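Side-chain contacts in periplasmic cell division protein (SufI) (Aquifex aeolicus, PDB 6SYY), which binds copper ions and, as a multicopper oxidase, probably couples the oxidation of its substrates to the reduction of dioxygen: residues 66-71 / 89-94; 126-131 / 145-150; 447-452 / 512-517; 460-463 / 469-472. One frame throughout, in Å; residues are numbered along the deposited sequence.

In the fold
Contacts 1 and 2 come first along the chain, one after the other, and both belong to the N-terminal multicopper oxidase region; their centres lie 22 Å apart and both reach the sheet that contains strands 63-72, 102-110 and 147-148. Contacts 3 and 4 belong to the C-terminal region, 21 Å apart between centres, with contact 4 nested inside the chain loop that contact 3 closes. Contacts 1 and 4 are on opposite sides of the chain's centre, with centres about 36 Å apart. Copper is bound directly at contact 3, and contact 2 includes D129, which hydrogen-bonds two other copper ligands. Contact 1, at the surface, and contact 4, partly buried, each join a loop to a strand.

Contact 1 of 4, residues 66-71 / 89-94; sequences TAKWTT and NEYNPV
The ammonium NZ of K68 has two partners: Y91 OH, to which K68 NZ donates a hydrogen bond at 2.9 Å, and the carboxylate of E86, with which it forms a salt bridge. The lysine gets there with CG set between its backbone N and carbonyl carbon (chi1 70°) and the rest of the chain extended, crossing the tyrosine side chain at about a right angle. Its last methylene travels along with the charge, so that K68 CE lies 3.7 Å from Y91 CZ, obliquely to the ring. T70 and Y91 approach each other from opposite directions. The methyl T70 CG2 sits 4.0 Å from Y91 CE2, while T70 OG1 stays 3.7 Å from Y91 OH, near the phenol but not bonded to it. A leucine in place of Y91 would probably leave the K68 ammonium with E86 but without its phenol partner, and cost T70 CG2 its contact with CE2. Within the N-terminal cupredoxin-like domain, the tyrosine thus reaches from the loop between strands 80-86 and 94-98 onto strand 63-72, and on the way it touches V84 of strand 80-86, the antiparallel neighbour of 63-72.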
loop_
_atom_site.group_PDB
_atom_site.type_symbol
_atom_site.label_atom_id
_atom_site.label_comp_id
_atom_site.label_asym_id
_atom_site.label_seq_id
_atom_site.Cartn_x
_atom_site.Cartn_y
_atom_site.Cartn_z
ATOM N N THR A 66 9.202 1.332 -17.586
ATOM C CA THR A 66 8.323 1.680 -18.695
ATOM C C THR A 66 6.926 1.140 -18.433
ATOM O O THR A 66 6.751 -0.065 -18.230
ATOM C CB THR A 66 8.862 1.131 -20.012
ATOM O OG1 THR A 66 10.218 1.555 -20.185
ATOM C CG2 THR A 66 8.020 1.640 -21.172
ATOM N N ALA A 67 5.937 2.031 -18.440
ATOM C CA ALA A 67 4.539 1.627 -18.425
ATOM C C ALA A 67 4.075 1.437 -19.861
ATOM O O ALA A 67 4.317 2.296 -20.712
ATOM C CB ALA A 67 3.672 2.666 -17.718
ATOM N N LYS A 68 3.423 0.310 -20.135
ATOM C CA LYS A 68 3.040 0.005 -21.502
ATOM C C LYS A 68 1.812 -0.891 -21.509
ATOM O O LYS A 68 1.508 -1.580 -20.529
ATOM C CB LYS A 68 4.189 -0.667 -22.268
ATOM C CG LYS A 68 4.503 -2.082 -21.804
ATOM C CD LYS A 68 5.415 -2.789 -22.795
ATOM C CE LYS A 68 5.485 -4.273 -22.497
ATOM N NZ LYS A 68 6.373 -5.009 -23.442
ATOM N N TRP A 69 1.106 -0.867 -22.637
ATOM C CA TRP A 69 0.013 -1.796 -22.875
ATOM C C TRP A 69 0.548 -3.138 -23.351
ATOM O O TRP A 69 1.520 -3.205 -24.108
ATOM C CB TRP A 69 -0.952 -1.235 -23.915
ATOM C CG TRP A 69 -1.846 -0.196 -23.366
ATOM C CD1 TRP A 69 -1.788 1.144 -23.602
ATOM C CD2 TRP A 69 -2.941 -0.404 -22.469
ATOM N NE1 TRP A 69 -2.788 1.784 -22.911
ATOM C CE2 TRP A 69 -3.508 0.856 -22.205
ATOM C CE3 TRP A 69 -3.498 -1.537 -21.864
ATOM C CZ2 TRP A 69 -4.607 1.016 -21.363
ATOM C CZ3 TRP A 69 -4.586 -1.377 -21.029
ATOM C CH2 TRP A 69 -5.131 -0.109 -20.785
ATOM N N THR A 70 -0.098 -4.207 -22.896
ATOM C CA THR A 70 0.225 -5.571 -23.294
ATOM C C THR A 70 -1.005 -6.430 -23.019
ATOM O O THR A 70 -2.077 -5.913 -22.686
ATOM C CB THR A 70 1.472 -6.083 -22.560
ATOM O OG1 THR A 70 1.904 -7.315 -23.147
ATOM C CG2 THR A 70 1.179 -6.307 -21.079
ATOM N N THR A 71 -0.856 -7.744 -23.165
ATOM C CA THR A 71 -1.916 -8.694 -22.855
ATOM C C THR A 71 -1.380 -9.736 -21.889
ATOM O O THR A 71 -0.356 -10.369 -22.164
ATOM C CB THR A 71 -2.444 -9.383 -24.112
ATOM O OG1 THR A 71 -1.358 -10.032 -24.784
ATOM C CG2 THR A 71 -3.080 -8.369 -25.045
ATOM N N ASN A 89 12.963 -6.370 -18.507
ATOM C CA ASN A 89 12.206 -7.460 -19.131
ATOM C C ASN A 89 11.424 -8.276 -18.102
ATOM O O ASN A 89 11.272 -9.494 -18.231
ATOM C CB ASN A 89 13.119 -8.362 -19.964
ATOM C CG ASN A 89 12.926 -8.156 -21.447
ATOM O OD1 ASN A 89 13.277 -7.108 -21.990
ATOM N ND2 ASN A 89 12.356 -9.154 -22.115
ATOM N N GLU A 90 10.922 -7.597 -17.075
ATOM C CA GLU A 90 10.030 -8.181 -16.084
ATOM C C GLU A 90 8.821 -7.276 -15.926
ATOM O O GLU A 90 8.951 -6.049 -15.946
ATOM C CB GLU A 90 10.721 -8.354 -14.727
ATOM C CG GLU A 90 11.754 -9.464 -14.680
ATOM C CD GLU A 90 12.490 -9.504 -13.354
ATOM O OE1 GLU A 90 13.542 -8.840 -13.232
ATOM O OE2 GLU A 90 12.009 -10.190 -12.432
ATOM N N TYR A 91 7.648 -7.878 -15.764
ATOM C CA TYR A 91 6.415 -7.122 -15.584
ATOM C C TYR A 91 6.105 -6.993 -14.096
ATOM O O TYR A 91 6.041 -8.000 -13.383
ATOM C CB TYR A 91 5.249 -7.787 -16.318
ATOM C CG TYR A 91 5.305 -7.670 -17.831
ATOM C CD1 TYR A 91 6.198 -6.806 -18.456
ATOM C CD2 TYR A 91 4.452 -8.417 -18.631
ATOM C CE1 TYR A 91 6.242 -6.700 -19.840
ATOM C CE2 TYR A 91 4.488 -8.318 -20.009
ATOM C CZ TYR A 91 5.382 -7.460 -20.611
ATOM O OH TYR A 91 5.412 -7.372 -21.987
ATOM N N ASN A 92 5.913 -5.752 -13.639
ATOM C CA ASN A 92 5.603 -5.411 -12.253
ATOM C C ASN A 92 6.403 -6.235 -11.252
ATOM O O ASN A 92 5.816 -6.846 -10.347
ATOM C CB ASN A 92 4.113 -5.600 -11.976
ATOM C CG ASN A 92 3.249 -4.702 -12.823
ATOM O OD1 ASN A 92 3.669 -3.619 -13.230
ATOM N ND2 ASN A 92 2.030 -5.145 -13.097
ATOM N N PRO A 93 7.728 -6.277 -11.360
ATOM C CA PRO A 93 8.505 -7.092 -10.426
ATOM C C PRO A 93 8.490 -6.495 -9.028
ATOM O O PRO A 93 8.158 -5.327 -8.818
ATOM C CB PRO A 93 9.912 -7.063 -11.021
ATOM C CG PRO A 93 9.975 -5.738 -11.704
ATOM C CD PRO A 93 8.599 -5.483 -12.248
ATOM N N VAL A 94 8.852 -7.322 -8.058
ATOM C CA VAL A 94 9.126 -6.819 -6.719
ATOM C C VAL A 94 10.489 -6.143 -6.758
ATOM O O VAL A 94 11.504 -6.783 -7.055
ATOM C CB VAL A 94 9.082 -7.940 -5.674
ATOM C CG1 VAL A 94 9.582 -7.428 -4.338
ATOM C CG2 VAL A 94 7.665 -8.464 -5.535
#

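Contact 2 of 4, residues 126-131 / 145-150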
loop_
_atom_site.group_PDB
_atom_site.type_symbol
_atom_site.label_atom_id
_atom_site.label_comp_id
_atom_site.label_asym_id
_atom_site.label_seq_id
_atom_site.Cartn_x
_atom_site.Cartn_y
_atom_site.Cartn_z
ATOM N N TRP A 126 10.317 15.958 -3.073
ATOM C CA TRP A 126 9.004 15.780 -3.680
ATOM C C TRP A 126 9.057 15.764 -5.201
ATOM O O TRP A 126 8.173 15.178 -5.834
ATOM C CB TRP A 126 8.045 16.855 -3.179
ATOM C CG TRP A 126 8.235 18.196 -3.786
ATOM C CD1 TRP A 126 9.245 19.075 -3.539
ATOM C CD2 TRP A 126 7.368 18.831 -4.728
ATOM N NE1 TRP A 126 9.065 20.220 -4.278
ATOM C CE2 TRP A 126 7.917 20.093 -5.014
ATOM C CE3 TRP A 126 6.178 18.452 -5.358
ATOM C CZ2 TRP A 126 7.320 20.979 -5.905
ATOM C CZ3 TRP A 126 5.587 19.333 -6.241
ATOM C CH2 TRP A 126 6.158 20.581 -6.507
ATOM N N LYS A 127 10.080 16.366 -5.805
ATOM C CA LYS A 127 10.248 16.222 -7.245
ATOM C C LYS A 127 10.724 14.827 -7.626
ATOM O O LYS A 127 10.739 14.496 -8.818
ATOM C CB LYS A 127 11.212 17.293 -7.760
ATOM C CG LYS A 127 10.755 18.693 -7.390
ATOM C CD LYS A 127 11.772 19.769 -7.721
ATOM C CE LYS A 127 11.228 21.144 -7.343
ATOM N NZ LYS A 127 12.187 22.241 -7.638
ATOM N N SER A 128 11.107 14.006 -6.647
ATOM C CA SER A 128 11.440 12.606 -6.866
ATOM C C SER A 128 10.368 11.677 -6.325
ATOM O O SER A 128 10.554 10.455 -6.339
ATOM C CB SER A 128 12.785 12.266 -6.221
ATOM O OG SER A 128 13.832 13.049 -6.765
ATOM N N ASP A 129 9.249 12.230 -5.854
ATOM C CA ASP A 129 8.220 11.472 -5.152
ATOM C C ASP A 129 7.104 10.987 -6.069
ATOM O O ASP A 129 6.454 9.981 -5.761
ATOM C CB ASP A 129 7.629 12.335 -4.028
ATOM C CG ASP A 129 6.502 11.644 -3.286
ATOM O OD1 ASP A 129 6.717 10.522 -2.778
ATOM O OD2 ASP A 129 5.403 12.232 -3.202
ATOM N N GLY A 130 6.868 11.671 -7.185
ATOM C CA GLY A 130 5.793 11.288 -8.078
ATOM C C GLY A 130 4.523 12.079 -7.842
ATOM O O GLY A 130 3.442 11.508 -7.677
ATOM N N HIS A 131 4.648 13.396 -7.824
ATOM C CA HIS A 131 3.512 14.282 -7.635
ATOM C C HIS A 131 2.789 14.497 -8.965
ATOM O O HIS A 131 3.421 14.508 -10.025
ATOM C CB HIS A 131 3.983 15.619 -7.067
ATOM C CG HIS A 131 2.874 16.505 -6.589
ATOM N ND1 HIS A 131 2.096 17.252 -7.447
ATOM C CD2 HIS A 131 2.419 16.771 -5.342
ATOM C CE1 HIS A 131 1.203 17.932 -6.751
ATOM N NE2 HIS A 131 1.382 17.664 -5.471
ATOM N N PRO A 145 15.155 12.881 -10.073
ATOM C CA PRO A 145 16.468 13.213 -9.508
ATOM C C PRO A 145 16.898 12.173 -8.482
ATOM O O PRO A 145 16.077 11.636 -7.733
ATOM C CB PRO A 145 16.239 14.585 -8.864
ATOM C CG PRO A 145 15.086 15.167 -9.613
ATOM C CD PRO A 145 14.210 14.011 -9.994
ATOM N N ASP A 146 18.198 11.876 -8.471
ATOM C CA ASP A 146 18.750 10.935 -7.505
ATOM C C ASP A 146 18.339 11.313 -6.089
ATOM O O ASP A 146 18.247 12.494 -5.745
ATOM C CB ASP A 146 20.280 10.909 -7.600
ATOM C CG ASP A 146 20.784 10.203 -8.844
ATOM O OD1 ASP A 146 19.950 9.732 -9.646
ATOM O OD2 ASP A 146 22.023 10.116 -9.014
ATOM N N PHE A 147 18.078 10.300 -5.267
ATOM C CA PHE A 147 17.926 10.527 -3.840
ATOM C C PHE A 147 18.321 9.259 -3.098
ATOM O O PHE A 147 18.447 8.182 -3.686
ATOM C CB PHE A 147 16.502 10.973 -3.474
ATOM C CG PHE A 147 15.446 9.937 -3.732
ATOM C CD1 PHE A 147 14.941 9.745 -5.008
ATOM C CD2 PHE A 147 14.938 9.173 -2.691
ATOM C CE1 PHE A 147 13.959 8.801 -5.246
ATOM C CE2 PHE A 147 13.957 8.223 -2.920
ATOM C CZ PHE A 147 13.467 8.035 -4.202
ATOM N N THR A 148 18.536 9.411 -1.795
ATOM C CA THR A 148 18.951 8.309 -0.940
ATOM C C THR A 148 17.733 7.665 -0.287
ATOM O O THR A 148 16.852 8.362 0.228
ATOM C CB THR A 148 19.921 8.807 0.133
ATOM O OG1 THR A 148 21.038 9.452 -0.491
ATOM C CG2 THR A 148 20.422 7.649 0.984
ATOM N N ILE A 149 17.686 6.336 -0.309
ATOM C CA ILE A 149 16.652 5.593 0.404
ATOM C C ILE A 149 16.938 5.703 1.900
ATOM O O ILE A 149 17.952 5.190 2.381
ATOM C CB ILE A 149 16.602 4.130 -0.042
ATOM C CG1 ILE A 149 16.351 4.043 -1.552
ATOM C CG2 ILE A 149 15.542 3.375 0.744
ATOM C CD1 ILE A 149 15.143 4.830 -2.010
ATOM N N ILE A 150 16.050 6.370 2.639
ATOM C CA ILE A 150 16.233 6.597 4.067
ATOM C C ILE A 150 15.125 5.962 4.897
ATOM O O ILE A 150 15.044 6.203 6.100
ATOM C CB ILE A 150 16.351 8.101 4.384
ATOM C CG1 ILE A 150 15.064 8.830 3.997
ATOM C CG2 ILE A 150 17.546 8.701 3.659
ATOM C CD1 ILE A 150 15.096 10.319 4.272
#
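The backbones come nearest at S128 and P145, with 5.7 Å between S128 CA and P145 CA, where the end of the 3-10 turn 126-128 meets the chain just ahead of the short, weakly bonded strand 147-148. The turn is closed by a hydrogen bond from D129 N to W126 O. S128 points its side chain toward the other segment and gives its hydroxyl proton to a carbonyl: S128 OG to P145 O is 2.8 Å, with a C=O...donor angle of 121° and the donor tilted 29° from the carbonyl plane. The hydroxyl oxygen also rests on the proline ring, S128 OG lying 3.4 Å from P145 CD. On the carbon side, S128 CB meets F147 CD1 at 3.5 Å, obliquely to the ring; F147 CG stands between its own backbone N and carbonyl carbon (chi1 65°), which brings the ring up to S128. K127 adds its backbone oxygen, K127 O to P145 CD at 3.7 Å. An alanine in place of S128 would still have a CB near F147 but would probably leave P145 O without this donor. Next along the turn, D129 bonds two copper ligands, its backbone O to H118 ND1 and its carboxylate OD2 to H456 ND1. The chemistry is mixed: buried S128 spends its hydroxyl on the loop backbone and its carbon on an aromatic ring, tying the turn of D129 to strand 147-148 within the N-terminal cupredoxin-like domain.

Contact 3 of 4, residues 447-452 / 512-517; sequences TGMYHP and LEHHDE. With CU (copper (II) ion), chain B.
The start of strand 451-455 faces the short helix 512-516, closest at H451 and H514, whose CA atoms are 8.7 Å apart. That gap is bridged by a copper ion, and both imidazoles bind it through the same kind of nitrogen: H451 ND1 at 2.2 Å from the copper and H514 ND1 at 2.0 Å. The angle at the metal between the two nitrogens is about 103°, and this shared binding, not a hydrogen bond, accounts for the 3.3 Å between H451 ND1 and H514 ND1. The ring planes are turned 55° against each other, an oblique meeting, with H514 ND1 lying at the edge of the H451 ring. C509, just before the helix, supplies the third ligand, giving the two histidines and one cysteine of a type 1 copper site; M519, which touches H451, probably occupies the axial position, as the methionine does in bacterial laccases such as CotA. On its far side the H451 ring is fixed against rotation by its other nitrogen, since H451 NE2 donates to T447 OG1 at 2.9 Å, nearly in the ring plane, and T447 OG1 is bonded in turn to N445. M449 reaches the second imidazole: with CG anti to the backbone N (chi1 -173°) and an extended chain, it brings M449 SD to 3.9 Å from H514 CE1, a sulfur-aromatic contact at the ring edge. The F407 ring also meets H514, and its side chain touches M449 and T447 as well.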
loop_
_atom_site.group_PDB
_atom_site.type_symbol
_atom_site.label_atom_id
_atom_site.label_comp_id
_atom_site.label_asym_id
_atom_site.label_seq_id
_atom_site.Cartn_x
_atom_site.Cartn_y
_atom_site.Cartn_z
ATOM N N THR A 447 -18.597 11.854 7.168
ATOM C CA THR A 447 -19.285 11.243 6.039
ATOM C C THR A 447 -19.749 9.841 6.402
ATOM O O THR A 447 -19.403 9.292 7.452
ATOM C CB THR A 447 -18.382 11.192 4.803
ATOM O OG1 THR A 447 -17.386 10.180 4.983
ATOM C CG2 THR A 447 -17.702 12.532 4.587
ATOM N N GLY A 448 -20.544 9.263 5.509
ATOM C CA GLY A 448 -21.065 7.929 5.703
ATOM C C GLY A 448 -20.158 6.812 5.254
ATOM O O GLY A 448 -20.523 5.639 5.377
ATOM N N MET A 449 -18.975 7.136 4.741
ATOM C CA MET A 449 -18.064 6.143 4.199
ATOM C C MET A 449 -16.721 6.225 4.909
ATOM O O MET A 449 -16.315 7.287 5.386
ATOM C CB MET A 449 -17.876 6.335 2.687
ATOM C CG MET A 449 -17.076 5.232 2.028
ATOM S SD MET A 449 -17.509 4.997 0.306
ATOM C CE MET A 449 -16.586 3.508 -0.043
ATOM N N TYR A 450 -16.039 5.089 4.990
ATOM C CA TYR A 450 -14.696 5.093 5.535
ATOM C C TYR A 450 -13.726 5.690 4.519
ATOM O O TYR A 450 -13.981 5.710 3.310
ATOM C CB TYR A 450 -14.268 3.675 5.922
ATOM C CG TYR A 450 -13.474 2.954 4.858
ATOM C CD1 TYR A 450 -12.087 2.887 4.927
ATOM C CD2 TYR A 450 -14.108 2.341 3.783
ATOM C CE1 TYR A 450 -11.355 2.227 3.959
ATOM C CE2 TYR A 450 -13.380 1.678 2.806
ATOM C CZ TYR A 450 -12.003 1.627 2.898
ATOM O OH TYR A 450 -11.266 0.968 1.937
ATOM N N HIS A 451 -12.603 6.187 5.024
ATOM C CA HIS A 451 -11.555 6.725 4.165
ATOM C C HIS A 451 -10.189 6.311 4.690
ATOM O O HIS A 451 -9.830 6.649 5.825
ATOM C CB HIS A 451 -11.636 8.250 4.085
ATOM C CG HIS A 451 -12.977 8.761 3.672
ATOM N ND1 HIS A 451 -13.422 8.713 2.369
ATOM C CD2 HIS A 451 -13.977 9.326 4.392
ATOM C CE1 HIS A 451 -14.637 9.227 2.303
ATOM N NE2 HIS A 451 -14.997 9.606 3.516
ATOM N N PRO A 452 -9.405 5.585 3.908
ATOM C CA PRO A 452 -8.011 5.344 4.298
ATOM C C PRO A 452 -7.143 6.533 3.917
ATOM O O PRO A 452 -6.791 6.706 2.746
ATOM C CB PRO A 452 -7.646 4.075 3.517
ATOM C CG PRO A 452 -8.492 4.156 2.276
ATOM C CD PRO A 452 -9.751 4.927 2.637
ATOM N N LEU A 512 -9.066 5.024 -4.510
ATOM C CA LEU A 512 -8.508 5.653 -5.705
ATOM C C LEU A 512 -9.526 6.544 -6.406
ATOM O O LEU A 512 -9.171 7.604 -6.935
ATOM C CB LEU A 512 -7.981 4.584 -6.656
ATOM C CG LEU A 512 -6.829 3.784 -6.059
ATOM C CD1 LEU A 512 -6.212 2.882 -7.108
ATOM C CD2 LEU A 512 -5.789 4.726 -5.465
ATOM N N GLU A 513 -10.794 6.136 -6.417
ATOM C CA GLU A 513 -11.828 6.972 -7.015
ATOM C C GLU A 513 -11.986 8.279 -6.246
ATOM O O GLU A 513 -12.055 9.353 -6.851
ATOM C CB GLU A 513 -13.152 6.210 -7.084
ATOM C CG GLU A 513 -13.192 5.150 -8.174
ATOM C CD GLU A 513 -12.247 3.994 -7.901
ATOM O OE1 GLU A 513 -12.139 3.578 -6.727
ATOM O OE2 GLU A 513 -11.603 3.512 -8.857
ATOM N N HIS A 514 -12.041 8.207 -4.909
ATOM C CA HIS A 514 -12.093 9.420 -4.090
ATOM C C HIS A 514 -10.949 10.357 -4.439
ATOM O O HIS A 514 -11.152 11.551 -4.689
ATOM C CB HIS A 514 -12.026 9.070 -2.604
ATOM C CG HIS A 514 -13.221 8.335 -2.092
ATOM N ND1 HIS A 514 -13.316 7.890 -0.790
ATOM C CD2 HIS A 514 -14.367 7.958 -2.704
ATOM C CE1 HIS A 514 -14.470 7.270 -0.623
ATOM N NE2 HIS A 514 -15.126 7.295 -1.771
ATOM N N HIS A 515 -9.728 9.822 -4.440
ATOM C CA HIS A 515 -8.568 10.598 -4.855
ATOM C C HIS A 515 -8.762 11.170 -6.256
ATOM O O HIS A 515 -8.492 12.353 -6.494
ATOM C CB HIS A 515 -7.321 9.716 -4.771
ATOM C CG HIS A 515 -6.185 10.184 -5.621
ATOM N ND1 HIS A 515 -6.077 9.860 -6.956
ATOM C CD2 HIS A 515 -5.106 10.947 -5.328
ATOM C CE1 HIS A 515 -4.983 10.408 -7.452
ATOM N NE2 HIS A 515 -4.376 11.074 -6.486
ATOM N N ASP A 516 -9.269 10.355 -7.188
ATOM C CA ASP A 516 -9.430 10.812 -8.566
ATOM C C ASP A 516 -10.465 11.926 -8.671
ATOM O O ASP A 516 -10.307 12.853 -9.475
ATOM C CB ASP A 516 -9.814 9.643 -9.474
ATOM C CG ASP A 516 -8.608 8.873 -9.979
ATOM O OD1 ASP A 516 -7.476 9.375 -9.831
ATOM O OD2 ASP A 516 -8.791 7.764 -10.525
ATOM N N GLU A 517 -11.525 11.860 -7.874
ATOM C CA GLU A 517 -12.565 12.874 -7.928
ATOM C C GLU A 517 -12.287 14.049 -6.999
ATOM O O GLU A 517 -13.170 14.891 -6.799
ATOM C CB GLU A 517 -13.929 12.249 -7.629
ATOM C CG GLU A 517 -14.043 11.580 -6.298
ATOM C CD GLU A 517 -15.126 10.521 -6.291
ATOM O OE1 GLU A 517 -15.617 10.169 -7.387
ATOM O OE2 GLU A 517 -15.484 10.041 -5.194
HETATM CU CU CU B . -12.079 8.470 0.660
#

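Contact 4 of 4, residues 460-463 / 469-472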
loop_
_atom_site.group_PDB
_atom_site.type_symbol
_atom_site.label_atom_id
_atom_site.label_comp_id
_atom_site.label_asym_id
_atom_site.label_seq_id
_atom_site.Cartn_x
_atom_site.Cartn_y
_atom_site.Cartn_z
ATOM N N PHE A 460 3.840 8.193 10.132
ATOM C CA PHE A 460 3.255 8.725 11.352
ATOM C C PHE A 460 2.934 7.579 12.299
ATOM O O PHE A 460 2.963 6.404 11.924
ATOM C CB PHE A 460 1.990 9.544 11.062
ATOM C CG PHE A 460 0.936 8.790 10.297
ATOM C CD1 PHE A 460 0.048 7.953 10.950
ATOM C CD2 PHE A 460 0.831 8.927 8.922
ATOM C CE1 PHE A 460 -0.923 7.258 10.248
ATOM C CE2 PHE A 460 -0.140 8.243 8.218
ATOM C CZ PHE A 460 -1.015 7.402 8.880
ATOM N N GLN A 461 2.611 7.939 13.537
ATOM C CA GLN A 461 2.195 6.986 14.556
ATOM C C GLN A 461 0.777 7.316 14.992
ATOM O O GLN A 461 0.471 8.471 15.308
ATOM C CB GLN A 461 3.146 7.012 15.748
ATOM C CG GLN A 461 4.567 6.630 15.379
ATOM C CD GLN A 461 5.539 6.888 16.500
ATOM O OE1 GLN A 461 5.183 7.475 17.525
ATOM N NE2 GLN A 461 6.778 6.452 16.316
ATOM N N VAL A 462 -0.089 6.303 14.987
ATOM C CA VAL A 462 -1.488 6.498 15.345
ATOM C C VAL A 462 -1.587 6.654 16.854
ATOM O O VAL A 462 -1.143 5.786 17.614
ATOM C CB VAL A 462 -2.353 5.332 14.851
ATOM C CG1 VAL A 462 -3.787 5.510 15.321
ATOM C CG2 VAL A 462 -2.293 5.232 13.336
ATOM N N LEU A 463 -2.169 7.765 17.294
ATOM C CA LEU A 463 -2.305 8.015 18.719
ATOM C C LEU A 463 -3.588 7.421 19.287
ATOM O O LEU A 463 -3.555 6.772 20.338
ATOM C CB LEU A 463 -2.264 9.519 18.996
ATOM C CG LEU A 463 -0.981 10.239 18.601
ATOM C CD1 LEU A 463 -1.052 11.691 19.034
ATOM C CD2 LEU A 463 0.223 9.548 19.209
ATOM N N PRO A 469 -10.207 0.861 20.713
ATOM C CA PRO A 469 -8.758 0.821 20.916
ATOM C C PRO A 469 -8.031 0.725 19.588
ATOM O O PRO A 469 -8.606 0.382 18.552
ATOM C CB PRO A 469 -8.551 -0.444 21.752
ATOM C CG PRO A 469 -9.688 -1.321 21.362
ATOM C CD PRO A 469 -10.855 -0.394 21.126
ATOM N N LEU A 470 -6.744 1.053 19.630
ATOM C CA LEU A 470 -5.885 0.800 18.484
ATOM C C LEU A 470 -5.861 -0.691 18.169
ATOM O O LEU A 470 -5.939 -1.539 19.063
ATOM C CB LEU A 470 -4.469 1.310 18.758
ATOM C CG LEU A 470 -4.081 2.688 18.220
ATOM C CD1 LEU A 470 -5.154 3.712 18.516
ATOM C CD2 LEU A 470 -2.756 3.127 18.818
ATOM N N ARG A 471 -5.779 -1.009 16.888
ATOM C CA ARG A 471 -5.617 -2.383 16.445
ATOM C C ARG A 471 -4.150 -2.635 16.126
ATOM O O ARG A 471 -3.367 -1.699 15.942
ATOM C CB ARG A 471 -6.506 -2.657 15.231
ATOM C CG ARG A 471 -7.933 -2.177 15.455
ATOM C CD ARG A 471 -8.846 -2.468 14.282
ATOM N NE ARG A 471 -8.809 -1.427 13.260
ATOM C CZ ARG A 471 -9.581 -0.344 13.259
ATOM N NH1 ARG A 471 -10.454 -0.137 14.234
ATOM N NH2 ARG A 471 -9.482 0.539 12.276
ATOM N N ALA A 472 -3.776 -3.920 16.099
ATOM C CA ALA A 472 -2.379 -4.274 15.861
ATOM C C ALA A 472 -1.866 -3.632 14.583
ATOM O O ALA A 472 -0.719 -3.177 14.518
ATOM C CB ALA A 472 -2.221 -5.791 15.792
#
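Strand 461-465 is an outermost strand of one sheet in the C-terminal cupredoxin-like domain, and the loop that follows it folds back so that L470 lies against V462. The two side chains point toward each other and slide past in opposite directions. V462 presents its CG1 branch, set anti to the backbone N (chi1 176°), and V462 CG1 meets L470 CD1 at 3.9 Å in the apolar contact of this pair. The other leucine methyl turns to the strand's backbone, and L470 CD2 comes within 3.3 Å of V462 O. L463 joins through its backbone alone: L463 O is 3.9 Å from L470 CD1, while the L463 side chain points away from the loop. The leucine's first torsion, at -97°, is well off a staggered position and perhaps mildly strained; it lays one methyl on V462 CG1 and the other on V462 O. No hydrogen bond crosses between the segments, and the fit rests on van der Waals contact of the leucine methyls with V462 CG1 and two backbone oxygens. V462 CG2, the other branch, sits at the edge of the F460 ring. Beyond the pair, V462 touches I491 of strand 488-495, which is the sheet neighbour of 461-465, and V481 of strand 480-483 in the facing sheet, while L463 rests on A492. L470 thus closes the loop over strand 461-465, while V462 reaches strands of both sheets.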